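PDB 5HJ1: pullulanase C protein from Klebsiella pneumoniae subsp. pneumoniae NTUH-K2044, which is a component of the type II secretion system whose PDZ domain probably mediates protein interactions and holds a vaccenic acid molecule in its pocket. Local coordinates for residues S48-N53 with L85-E90; A58-D63 with A78-I83. One frame throughout, in Å; residues are numbered along the deposited sequence.

Contact 1 of 2, residues S48-N53 with L85-E90; sequences SGLQAN and LTVERE
In this PDZ domain the loop that leads into strand 54-59 is fastened across the far end of strand 82-89, and R89, the last residue of that strand, reaches over to G49, L50 and Q51. The residues whose CA atoms come nearest, L50 and V87, are still 8.4 Å apart, so side chains bridge the gap, that of R89 reaching main chain. R89 does most of the work. Its chain starts out with CG anti to the backbone N (chi1 172°) and bends at chi3, which carries the guanidinium to the loop backbone. There NH2 gives a hydrogen bond to G49 O at 3.0 Å; it arrives in the carbonyl plane on a lone pair, although the oxygen lies somewhat off the guanidinium plane and the N-H points only moderately straight, at 148°. A water at the guanidinium edge doubles the link, donating to G49 O and accepting from R89 NH1, so the same carbonyl oxygen is gripped twice. NE is taken by a salt bridge to D54, whose other carboxylate oxygen accepts from Q51 N; one aspartate thus positions both the arginine and the loop, and would be expected to balance the arginine's charge. One flat face of the guanidinium is covered by the aliphatic part of Q51, with CG 3.7 Å from CZ and lying over the middle of the group. The Q51 amide beyond is turned steeply, its plane 74° from that of the guanidinium. Deeper in, the end of L50 comes up to the strand and touches F98 of strand 92-99 as well. L85, which it meets loosely, also lines the vaccenic acid pocket. The L50 branch concerned is CD2, lying 4.2 Å from V87 CG1 and 4.4 Å from L85 CD2.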
loop_
_atom_site.group_PDB
_atom_site.type_symbol
_atom_site.label_atom_id
_atom_site.label_comp_id
_atom_site.label_asym_id
_atom_site.label_seq_id
_atom_site.Cartn_x
_atom_site.Cartn_y
_atom_site.Cartn_z
ATOM N N SER A 48 0.660 -7.956 -14.282
ATOM C CA SER A 48 1.077 -8.727 -13.152
ATOM C C SER A 48 1.514 -7.845 -12.021
ATOM O O SER A 48 2.257 -8.202 -11.146
ATOM C CB SER A 48 2.221 -9.684 -13.526
ATOM O OG SER A 48 1.702 -10.841 -14.173
ATOM N N GLY A 49 1.051 -6.584 -11.989
ATOM C CA GLY A 49 1.384 -5.644 -10.937
ATOM C C GLY A 49 0.155 -4.992 -10.392
ATOM O O GLY A 49 -0.851 -5.694 -10.166
ATOM N N LEU A 50 0.188 -3.676 -10.117
ATOM C CA LEU A 50 -0.981 -3.029 -9.559
ATOM C C LEU A 50 -1.913 -2.597 -10.680
ATOM O O LEU A 50 -1.556 -2.499 -11.847
ATOM C CB LEU A 50 -0.483 -1.770 -8.811
ATOM C CG LEU A 50 0.338 -2.019 -7.592
ATOM C CD1 LEU A 50 0.834 -0.706 -6.994
ATOM C CD2 LEU A 50 -0.357 -2.847 -6.533
ATOM N N GLN A 51 -3.148 -2.381 -10.259
ATOM C CA GLN A 51 -4.197 -1.854 -11.110
ATOM C C GLN A 51 -4.778 -0.609 -10.531
ATOM O O GLN A 51 -4.833 -0.457 -9.319
ATOM C CB GLN A 51 -5.261 -2.885 -11.365
ATOM C CG GLN A 51 -4.731 -4.038 -12.219
ATOM C CD GLN A 51 -4.528 -3.632 -13.677
ATOM O OE1 GLN A 51 -5.457 -3.230 -14.368
ATOM N NE2 GLN A 51 -3.284 -3.702 -14.146
ATOM N N ALA A 52 -5.232 0.292 -11.378
ATOM C CA ALA A 52 -5.866 1.504 -10.900
ATOM C C ALA A 52 -7.013 1.124 -9.966
ATOM O O ALA A 52 -7.807 0.174 -10.202
ATOM C CB ALA A 52 -6.480 2.271 -12.077
ATOM N N ASN A 53 -7.124 1.927 -8.927
ATOM C CA ASN A 53 -8.169 1.739 -7.892
ATOM C C ASN A 53 -8.081 0.469 -7.098
ATOM O O ASN A 53 -9.044 0.052 -6.447
ATOM C CB ASN A 53 -9.569 2.013 -8.491
ATOM C CG ASN A 53 -9.755 3.430 -8.823
ATOM O OD1 ASN A 53 -9.468 4.334 -8.029
ATOM N ND2 ASN A 53 -10.219 3.700 -10.027
ATOM N N LEU A 85 2.544 -6.386 -0.857
ATOM C CA LEU A 85 1.293 -5.703 -0.634
ATOM C C LEU A 85 0.158 -6.653 -1.010
ATOM O O LEU A 85 0.232 -7.366 -2.067
ATOM C CB LEU A 85 1.203 -4.506 -1.576
ATOM C CG LEU A 85 0.425 -3.306 -1.256
ATOM C CD1 LEU A 85 0.715 -2.745 0.145
ATOM C CD2 LEU A 85 0.820 -2.262 -2.357
ATOM N N THR A 86 -0.850 -6.797 -0.162
ATOM C CA THR A 86 -2.071 -7.487 -0.474
ATOM C C THR A 86 -3.119 -6.437 -0.872
ATOM O O THR A 86 -3.357 -5.524 -0.089
ATOM C CB THR A 86 -2.592 -8.306 0.689
ATOM O OG1 THR A 86 -1.582 -9.221 1.116
ATOM C CG2 THR A 86 -3.812 -9.082 0.302
ATOM N N VAL A 87 -3.683 -6.607 -2.058
ATOM C CA VAL A 87 -4.747 -5.729 -2.525
ATOM C C VAL A 87 -6.033 -6.510 -2.773
ATOM O O VAL A 87 -5.969 -7.718 -3.044
ATOM C CB VAL A 87 -4.337 -4.969 -3.829
ATOM C CG1 VAL A 87 -3.122 -4.084 -3.586
ATOM C CG2 VAL A 87 -4.105 -5.902 -4.966
ATOM N N GLU A 88 -7.168 -5.832 -2.646
ATOM C CA GLU A 88 -8.463 -6.400 -3.026
ATOM C C GLU A 88 -8.804 -5.684 -4.365
ATOM O O GLU A 88 -8.684 -4.398 -4.538
ATOM C CB GLU A 88 -9.449 -6.082 -1.914
ATOM C CG GLU A 88 -10.516 -7.129 -1.697
ATOM C CD GLU A 88 -11.276 -6.849 -0.412
ATOM O OE1 GLU A 88 -11.918 -5.783 -0.349
ATOM O OE2 GLU A 88 -11.190 -7.668 0.535
ATOM N N ARG A 89 -9.186 -6.493 -5.337
ATOM C CA ARG A 89 -9.451 -5.999 -6.681
ATOM C C ARG A 89 -10.709 -6.764 -7.170
ATOM O O ARG A 89 -10.666 -7.977 -7.255
ATOM C CB ARG A 89 -8.164 -6.313 -7.485
ATOM C CG ARG A 89 -8.245 -6.066 -8.976
ATOM C CD ARG A 89 -6.985 -6.628 -9.547
ATOM N NE ARG A 89 -5.778 -5.976 -9.041
ATOM C CZ ARG A 89 -4.542 -6.377 -9.328
ATOM N NH1 ARG A 89 -4.338 -7.480 -10.071
ATOM N NH2 ARG A 89 -3.514 -5.701 -8.896
ATOM N N GLU A 90 -11.786 -6.031 -7.505
ATOM C CA GLU A 90 -13.116 -6.628 -7.842
ATOM C C GLU A 90 -13.441 -7.879 -7.004
ATOM O O GLU A 90 -13.690 -8.958 -7.544
ATOM C CB GLU A 90 -13.409 -6.821 -9.345
ATOM C CG GLU A 90 -12.302 -7.346 -10.247
ATOM C CD GLU A 90 -11.494 -6.241 -10.919
ATOM O OE1 GLU A 90 -10.396 -6.550 -11.460
ATOM O OE2 GLU A 90 -11.961 -5.076 -10.932
HETATM O O HOH W 1 -1.686 -8.267 -10.727
#

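Contact 2 of 2, residues A58-D63 with A78-I83; sequences ALNGID and ADMTEI
A type I' beta turn from L59 to I62 closes the hairpin of strands 54-59 and 62-63, and its corner residue N60 lies opposite the start of strand 82-89, N60 and I83 having their CA atoms 6.0 Å apart. The hairpin is pinned by two backbone bonds between L59 and I62, while no hydrogen bond joins the two segments, and every close approach involves at least one side chain. This corner of the PDZ fold sits beside helix 67-77, whose L77 touches both L59 and I83.

N60 carries the polar part. With CG beside its own backbone N (chi1 -60°), the amide leans toward the neighbouring strand, and OD1 comes within 3.4 Å of I83 CA on its way to a hydrogen bond with the backbone N of T84. That bond fixes the rotation of the amide, and M80, a selenomethionine reaching in from the opposite direction, lays its end over one face. ND2 lies 3.4 Å from the M80 SE atom, and the terminal methyl CE follows at 3.6 Å from N60 CG. The beta-branched I83 instead borders the amide's edge, its CG2 3.8 Å from N60 ND2. On the side of L59 the contact is apolar. I83 touches the bound vaccenic acid and F98, and its CD1 methyl meets L59 CD1 at 4.1 Å.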
loop_
_atom_site.group_PDB
_atom_site.type_symbol
_atom_site.label_atom_id
_atom_site.label_comp_id
_atom_site.label_asym_id
_atom_site.label_seq_id
_atom_site.Cartn_x
_atom_site.Cartn_y
_atom_site.Cartn_z
ATOM N N ALA A 58 -3.202 -5.152 3.211
ATOM C CA ALA A 58 -2.120 -5.719 4.052
ATOM C C ALA A 58 -0.779 -5.335 3.506
ATOM O O ALA A 58 -0.603 -5.217 2.296
ATOM C CB ALA A 58 -2.254 -7.248 4.192
ATOM N N LEU A 59 0.188 -5.240 4.408
ATOM C CA LEU A 59 1.590 -4.930 4.049
ATOM C C LEU A 59 2.407 -5.968 4.808
ATOM O O LEU A 59 2.354 -6.054 6.030
ATOM C CB LEU A 59 1.965 -3.516 4.485
ATOM C CG LEU A 59 3.449 -3.130 4.349
ATOM C CD1 LEU A 59 3.948 -3.103 2.937
ATOM C CD2 LEU A 59 3.686 -1.732 4.964
ATOM N N ASN A 60 3.107 -6.841 4.030
ATOM C CA ASN A 60 3.867 -7.957 4.636
ATOM C C ASN A 60 3.055 -8.782 5.586
ATOM O O ASN A 60 3.479 -9.206 6.675
ATOM C CB ASN A 60 5.115 -7.466 5.334
ATOM C CG ASN A 60 6.032 -6.766 4.396
ATOM O OD1 ASN A 60 6.313 -7.275 3.285
ATOM N ND2 ASN A 60 6.509 -5.619 4.783
ATOM N N GLY A 61 1.833 -9.027 5.190
ATOM C CA GLY A 61 0.934 -9.804 5.919
ATOM C C GLY A 61 0.253 -9.186 7.151
ATOM O O GLY A 61 -0.511 -9.840 7.824
ATOM N N ILE A 62 0.550 -7.896 7.438
ATOM C CA ILE A 62 -0.022 -7.138 8.527
ATOM C C ILE A 62 -1.200 -6.316 7.993
ATOM O O ILE A 62 -1.054 -5.601 6.991
ATOM C CB ILE A 62 1.061 -6.236 9.131
ATOM C CG1 ILE A 62 2.239 -7.056 9.696
ATOM C CG2 ILE A 62 0.417 -5.441 10.299
ATOM C CD1 ILE A 62 3.501 -6.239 9.954
ATOM N N ASP A 63 -2.318 -6.420 8.673
ATOM C CA ASP A 63 -3.555 -5.725 8.333
ATOM C C ASP A 63 -3.402 -4.209 8.420
ATOM O O ASP A 63 -3.191 -3.633 9.487
ATOM C CB ASP A 63 -4.657 -6.198 9.262
ATOM C CG ASP A 63 -6.046 -5.841 8.783
ATOM O OD1 ASP A 63 -6.213 -4.989 7.860
ATOM O OD2 ASP A 63 -6.998 -6.373 9.411
ATOM N N ALA A 78 11.207 0.248 6.850
ATOM C CA ALA A 78 12.490 0.975 6.818
ATOM C C ALA A 78 13.728 0.186 6.315
ATOM O O ALA A 78 14.387 0.599 5.346
ATOM C CB ALA A 78 12.767 1.575 8.198
ATOM N N ASP A 79 14.062 -0.936 6.950
ATOM C CA ASP A 79 15.236 -1.694 6.494
ATOM C C ASP A 79 14.872 -2.965 5.717
ATOM O O ASP A 79 15.626 -3.930 5.761
ATOM C CB ASP A 79 16.196 -2.031 7.654
ATOM C CG ASP A 79 16.790 -0.791 8.324
ATOM O OD1 ASP A 79 16.027 0.033 8.867
ATOM O OD2 ASP A 79 18.035 -0.674 8.357
HETATM N N MSE A 80 13.743 -2.984 4.995
HETATM C CA MSE A 80 13.400 -4.190 4.230
HETATM C C MSE A 80 13.891 -4.088 2.825
HETATM O O MSE A 80 13.937 -2.989 2.249
HETATM C CB MSE A 80 11.902 -4.475 4.260
HETATM C CG MSE A 80 11.587 -5.114 5.596
HETATM SE SE MSE A 80 9.689 -5.430 5.920
HETATM C CE MSE A 80 9.553 -7.265 5.194
ATOM N N THR A 81 14.205 -5.235 2.228
ATOM C CA THR A 81 14.686 -5.284 0.856
ATOM C C THR A 81 13.566 -5.663 -0.159
ATOM O O THR A 81 13.681 -5.408 -1.335
ATOM C CB THR A 81 15.881 -6.261 0.710
ATOM O OG1 THR A 81 16.494 -6.084 -0.572
ATOM C CG2 THR A 81 15.471 -7.715 0.855
ATOM N N GLU A 82 12.510 -6.299 0.301
ATOM C CA GLU A 82 11.420 -6.697 -0.601
ATOM C C GLU A 82 10.244 -6.715 0.302
ATOM O O GLU A 82 10.341 -7.167 1.444
ATOM C CB GLU A 82 11.640 -8.102 -1.228
ATOM C CG GLU A 82 10.537 -8.572 -2.185
ATOM C CD GLU A 82 10.925 -9.748 -3.070
ATOM O OE1 GLU A 82 10.230 -10.807 -3.049
ATOM O OE2 GLU A 82 11.954 -9.694 -3.789
ATOM N N ILE A 83 9.128 -6.173 -0.199
ATOM C CA ILE A 83 7.927 -6.091 0.583
ATOM C C ILE A 83 6.744 -6.539 -0.212
ATOM O O ILE A 83 6.782 -6.517 -1.479
ATOM C CB ILE A 83 7.656 -4.671 1.102
ATOM C CG1 ILE A 83 7.503 -3.672 -0.076
ATOM C CG2 ILE A 83 8.779 -4.251 2.031
ATOM C CD1 ILE A 83 7.064 -2.327 0.391
#

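How the contacts relate
From the N terminus, the chain passes strands 20-27 and 30-38 before loop 48-53 opens contact 1. It then runs up strand 54-59 into the turn that begins contact 2, through helix 67-77, and back to 78-83, which closes contact 2. Continuing down strand 82-89, it closes contact 1, so the second loop is nested inside the first. Strands 54-59 and 82-89 are antiparallel neighbours, and the contacts lie toward opposite ends of strand 82-89, with centres 16 Å apart. They touch directly where T86 N lies 2.9 Å from A58 O, probably hydrogen-bonded, and L85 packs against L59. L85 and I83 bring both contacts to the fatty acid pocket.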